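Putative S-adenosylmethionine-dependent methyltransferase (Bacteroides thetaiotaomicron, PDB 1WYZ) probably transfers methyl groups from S-adenosylmethionine to a substrate, like other RsmI-like methyltransferases. Local coordinates at residues S166-N178 against K225-K234. Numbering follows the deposited sequence.
Sequences SQTQLFIETPYRN and KIPCIFLLYK
Phe230 lays its CB over one face of the Phe171 ring, a CH-pi contact 4.0 Å from that ring's centroid, while Leu232 meets the same ring at its edge. Phe171 reaches this slot because its CG stands between the backbone N and the carbonyl carbon (chi1 53°), which swings the ring across to the neighbouring strand. The two phenyl rings meet obliquely, planes 48° apart, and Glu173 CB abuts the edge of the Phe230 ring. At the far end the Tyr233 ring has Thr168 OG1 over a face, 3.7 Å from CD1 of Tyr233, Lys234 CG over the opposite face, and the backbone of Ser166 and Gln167 at its edge; the Thr168 hydroxyl is hydrogen-bonded to Asn134 O.

The strands 168-173 and 228-233 illustrate how antiparallel pairing sorts side chains by face. Gln169 and Leu232 exchange two backbone hydrogen bonds, as do Phe171 and Phe230, the shortest running 2.9 Å from Phe230 N to Phe171 O. Between them, on the other face, Leu170 and Leu231 lie side by side, CG to CG 3.8 Å; past Phe171, on that same face, Ile172 CG2 rests 3.6 Å from Ile229 CG1. Beyond the strands, Asn178 turns its amide nearly perpendicular to the Phe230 ring, its OD1 3.5 Å from CZ of Phe230, while its ND2 donates to Pro175 O. An alanine here is likely to leave Pro175 O without that side-chain donor and open a gap beside Phe230 and Lys225.

Met181 of helix 178-188 packs on both Phe171 and Phe230, so that helix covers the aromatic face. Flanked by strands 138-143 and 194-199, the pair lies in the middle of a mixed sheet that forms the core of the C-terminal domain, in a two-domain alpha/beta arrangement consistent with RsmI-like methyltransferases.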
loop_
_atom_site.group_PDB
_atom_site.type_symbol
_atom_site.label_atom_id
_atom_site.label_comp_id
_atom_site.label_asym_id
_atom_site.label_seq_id
_atom_site.Cartn_x
_atom_site.Cartn_y
_atom_site.Cartn_z
ATOM N N SER A 166 15.596 4.084 10.456
ATOM C CA SER A 166 15.590 4.411 9.032
ATOM C C SER A 166 14.248 4.017 8.431
ATOM O O SER A 166 14.180 3.304 7.425
ATOM C CB SER A 166 16.714 3.670 8.319
ATOM O OG SER A 166 17.969 4.177 8.735
ATOM N N GLN A 167 13.179 4.501 9.057
ATOM C CA GLN A 167 11.835 4.184 8.611
ATOM C C GLN A 167 10.883 5.368 8.449
ATOM O O GLN A 167 10.642 6.134 9.375
ATOM C CB GLN A 167 11.223 3.185 9.577
ATOM C CG GLN A 167 9.853 2.696 9.199
ATOM C CD GLN A 167 9.285 1.846 10.299
ATOM O OE1 GLN A 167 8.650 2.352 11.220
ATOM N NE2 GLN A 167 9.539 0.546 10.230
ATOM N N THR A 168 10.331 5.493 7.256
ATOM C CA THR A 168 9.382 6.542 6.961
ATOM C C THR A 168 8.204 6.438 7.933
ATOM O O THR A 168 7.734 5.334 8.227
ATOM C CB THR A 168 8.883 6.384 5.514
ATOM O OG1 THR A 168 10.017 6.362 4.640
ATOM C CG2 THR A 168 7.945 7.534 5.114
ATOM N N GLN A 169 7.736 7.573 8.445
ATOM C CA GLN A 169 6.595 7.564 9.366
ATOM C C GLN A 169 5.405 8.270 8.706
ATOM O O GLN A 169 5.540 9.398 8.235
ATOM C CB GLN A 169 6.971 8.262 10.678
ATOM C CG GLN A 169 8.197 7.669 11.381
ATOM C CD GLN A 169 8.079 6.167 11.727
ATOM O OE1 GLN A 169 7.170 5.736 12.446
ATOM N NE2 GLN A 169 9.021 5.376 11.215
ATOM N N LEU A 170 4.246 7.612 8.669
ATOM C CA LEU A 170 3.063 8.189 8.024
ATOM C C LEU A 170 1.849 8.317 8.928
ATOM O O LEU A 170 1.561 7.421 9.723
ATOM C CB LEU A 170 2.621 7.350 6.811
ATOM C CG LEU A 170 3.481 7.074 5.581
ATOM C CD1 LEU A 170 4.509 5.996 5.887
ATOM C CD2 LEU A 170 2.570 6.601 4.457
ATOM N N PHE A 171 1.121 9.418 8.772
ATOM C CA PHE A 171 -0.091 9.658 9.543
ATOM C C PHE A 171 -1.031 10.601 8.785
ATOM O O PHE A 171 -0.584 11.405 7.959
ATOM C CB PHE A 171 0.256 10.211 10.935
ATOM C CG PHE A 171 1.162 11.419 10.924
ATOM C CD1 PHE A 171 0.629 12.714 10.853
ATOM C CD2 PHE A 171 2.544 11.271 11.026
ATOM C CE1 PHE A 171 1.456 13.844 10.890
ATOM C CE2 PHE A 171 3.389 12.405 11.064
ATOM C CZ PHE A 171 2.832 13.692 10.995
ATOM N N ILE A 172 -2.330 10.488 9.043
ATOM C CA ILE A 172 -3.312 11.322 8.364
ATOM C C ILE A 172 -4.049 12.246 9.325
ATOM O O ILE A 172 -3.955 12.087 10.550
ATOM C CB ILE A 172 -4.347 10.468 7.619
ATOM C CG1 ILE A 172 -5.159 9.646 8.624
ATOM C CG2 ILE A 172 -3.642 9.557 6.617
ATOM C CD1 ILE A 172 -6.417 8.991 8.054
ATOM N N GLU A 173 -4.778 13.206 8.758
ATOM C CA GLU A 173 -5.519 14.188 9.547
ATOM C C GLU A 173 -6.864 14.571 8.955
ATOM O O GLU A 173 -7.030 14.610 7.735
ATOM C CB GLU A 173 -4.688 15.458 9.723
ATOM C CG GLU A 173 -4.188 15.663 11.142
ATOM C CD GLU A 173 -5.312 15.916 12.138
ATOM O OE1 GLU A 173 -6.343 15.207 12.093
ATOM O OE2 GLU A 173 -5.151 16.822 12.983
ATOM N N THR A 174 -7.821 14.866 9.832
ATOM C CA THR A 174 -9.154 15.261 9.395
ATOM C C THR A 174 -9.041 16.584 8.631
ATOM O O THR A 174 -8.288 17.477 9.024
ATOM C CB THR A 174 -10.119 15.406 10.602
ATOM O OG1 THR A 174 -11.464 15.517 10.128
ATOM C CG2 THR A 174 -9.777 16.637 11.420
ATOM N N PRO A 175 -9.799 16.722 7.533
ATOM C CA PRO A 175 -9.781 17.926 6.699
ATOM C C PRO A 175 -9.586 19.277 7.394
ATOM O O PRO A 175 -8.655 20.015 7.061
ATOM C CB PRO A 175 -11.095 17.824 5.907
ATOM C CG PRO A 175 -11.952 16.905 6.740
ATOM C CD PRO A 175 -10.956 15.880 7.193
ATOM N N TYR A 176 -10.429 19.604 8.363
ATOM C CA TYR A 176 -10.297 20.890 9.041
ATOM C C TYR A 176 -8.988 21.071 9.819
ATOM O O TYR A 176 -8.369 22.135 9.759
ATOM C CB TYR A 176 -11.489 21.106 9.977
ATOM C CG TYR A 176 -12.158 22.453 9.809
ATOM C CD1 TYR A 176 -12.566 22.903 8.550
ATOM C CD2 TYR A 176 -12.397 23.275 10.907
ATOM C CE1 TYR A 176 -13.201 24.143 8.394
ATOM C CE2 TYR A 176 -13.031 24.515 10.760
ATOM C CZ TYR A 176 -13.428 24.942 9.502
ATOM O OH TYR A 176 -14.050 26.163 9.353
ATOM N N ARG A 177 -8.572 20.031 10.538
ATOM C CA ARG A 177 -7.355 20.064 11.353
ATOM C C ARG A 177 -6.015 20.176 10.602
ATOM O O ARG A 177 -4.957 20.299 11.230
ATOM C CB ARG A 177 -7.320 18.821 12.246
ATOM C CG ARG A 177 -7.957 18.977 13.610
ATOM C CD ARG A 177 -6.953 19.544 14.603
ATOM N NE ARG A 177 -7.504 19.649 15.954
ATOM C CZ ARG A 177 -6.813 20.060 17.014
ATOM N NH1 ARG A 177 -5.539 20.409 16.886
ATOM N NH2 ARG A 177 -7.396 20.126 18.202
ATOM N N ASN A 178 -6.060 20.144 9.275
ATOM C CA ASN A 178 -4.849 20.202 8.456
ATOM C C ASN A 178 -3.817 21.272 8.777
ATOM O O ASN A 178 -2.669 20.963 9.098
ATOM C CB ASN A 178 -5.217 20.317 6.977
ATOM C CG ASN A 178 -5.163 18.990 6.259
ATOM O OD1 ASN A 178 -4.165 18.274 6.330
ATOM N ND2 ASN A 178 -6.239 18.654 5.555
ATOM N N LYS A 225 -10.631 23.237 4.391
ATOM C CA LYS A 225 -9.716 22.809 3.346
ATOM C C LYS A 225 -10.152 21.448 2.790
ATOM O O LYS A 225 -11.331 21.239 2.512
ATOM C CB LYS A 225 -8.295 22.734 3.912
ATOM C CG LYS A 225 -7.209 22.634 2.862
ATOM C CD LYS A 225 -5.892 22.279 3.506
ATOM C CE LYS A 225 -4.979 21.598 2.513
ATOM N NZ LYS A 225 -4.172 20.552 3.193
ATOM N N ILE A 226 -9.198 20.528 2.642
ATOM C CA ILE A 226 -9.453 19.182 2.112
ATOM C C ILE A 226 -8.297 18.233 2.486
ATOM O O ILE A 226 -7.131 18.627 2.435
ATOM C CB ILE A 226 -9.632 19.232 0.577
ATOM C CG1 ILE A 226 -11.093 19.562 0.239
ATOM C CG2 ILE A 226 -9.189 17.920 -0.054
ATOM C CD1 ILE A 226 -12.176 18.551 0.699
ATOM N N PRO A 227 -8.611 16.959 2.816
ATOM C CA PRO A 227 -7.698 15.874 3.229
ATOM C C PRO A 227 -6.388 15.548 2.502
ATOM O O PRO A 227 -6.281 15.657 1.280
ATOM C CB PRO A 227 -8.621 14.659 3.300
ATOM C CG PRO A 227 -9.616 14.940 2.252
ATOM C CD PRO A 227 -9.940 16.397 2.510
ATOM N N CYS A 228 -5.402 15.120 3.295
ATOM C CA CYS A 228 -4.067 14.756 2.806
ATOM C C CYS A 228 -3.330 13.848 3.803
ATOM O O CYS A 228 -3.821 13.593 4.897
ATOM C CB CYS A 228 -3.232 16.015 2.573
ATOM S SG CYS A 228 -2.965 16.998 4.053
ATOM N N ILE A 229 -2.149 13.366 3.419
ATOM C CA ILE A 229 -1.350 12.493 4.287
ATOM C C ILE A 229 -0.006 13.150 4.558
ATOM O O ILE A 229 0.460 13.951 3.748
ATOM C CB ILE A 229 -1.044 11.123 3.632
ATOM C CG1 ILE A 229 -2.335 10.374 3.322
ATOM C CG2 ILE A 229 -0.156 10.295 4.551
ATOM C CD1 ILE A 229 -3.103 10.894 2.113
ATOM N N PHE A 230 0.629 12.797 5.674
ATOM C CA PHE A 230 1.925 13.371 6.003
ATOM C C PHE A 230 3.005 12.306 6.175
ATOM O O PHE A 230 2.761 11.241 6.745
ATOM C CB PHE A 230 1.822 14.215 7.273
ATOM C CG PHE A 230 0.915 15.407 7.137
ATOM C CD1 PHE A 230 1.201 16.414 6.220
ATOM C CD2 PHE A 230 -0.242 15.518 7.915
ATOM C CE1 PHE A 230 0.349 17.518 6.071
ATOM C CE2 PHE A 230 -1.108 16.622 7.777
ATOM C CZ PHE A 230 -0.805 17.618 6.854
ATOM N N LEU A 231 4.204 12.596 5.678
ATOM C CA LEU A 231 5.321 11.665 5.796
ATOM C C LEU A 231 6.573 12.346 6.334
ATOM O O LEU A 231 7.000 13.368 5.812
ATOM C CB LEU A 231 5.654 11.034 4.445
ATOM C CG LEU A 231 4.561 10.259 3.712
ATOM C CD1 LEU A 231 3.596 11.255 3.060
ATOM C CD2 LEU A 231 5.191 9.338 2.649
ATOM N N LEU A 232 7.161 11.760 7.374
ATOM C CA LEU A 232 8.378 12.279 7.995
ATOM C C LEU A 232 9.565 11.353 7.717
ATOM O O LEU A 232 9.486 10.150 7.967
ATOM C CB LEU A 232 8.203 12.384 9.521
ATOM C CG LEU A 232 7.105 13.243 10.147
ATOM C CD1 LEU A 232 7.254 13.210 11.654
ATOM C CD2 LEU A 232 7.223 14.674 9.647
ATOM N N TYR A 233 10.661 11.910 7.207
ATOM C CA TYR A 233 11.857 11.112 6.943
ATOM C C TYR A 233 13.103 11.963 7.176
ATOM O O TYR A 233 12.970 13.140 7.492
ATOM C CB TYR A 233 11.828 10.513 5.542
ATOM C CG TYR A 233 12.747 9.322 5.426
ATOM C CD1 TYR A 233 12.705 8.294 6.369
ATOM C CD2 TYR A 233 13.704 9.253 4.417
ATOM C CE1 TYR A 233 13.611 7.224 6.315
ATOM C CE2 TYR A 233 14.607 8.201 4.347
ATOM C CZ TYR A 233 14.563 7.187 5.295
ATOM O OH TYR A 233 15.478 6.158 5.227
ATOM N N LYS A 234 14.297 11.389 7.000
ATOM C CA LYS A 234 15.550 12.091 7.323
ATOM C C LYS A 234 16.273 13.171 6.508
ATOM O O LYS A 234 16.555 14.242 7.062
ATOM C CB LYS A 234 16.600 11.068 7.762
ATOM C CG LYS A 234 16.681 9.815 6.940
ATOM C CD LYS A 234 17.762 8.923 7.528
ATOM C CE LYS A 234 17.890 7.603 6.793
ATOM N NZ LYS A 234 19.086 6.857 7.275
#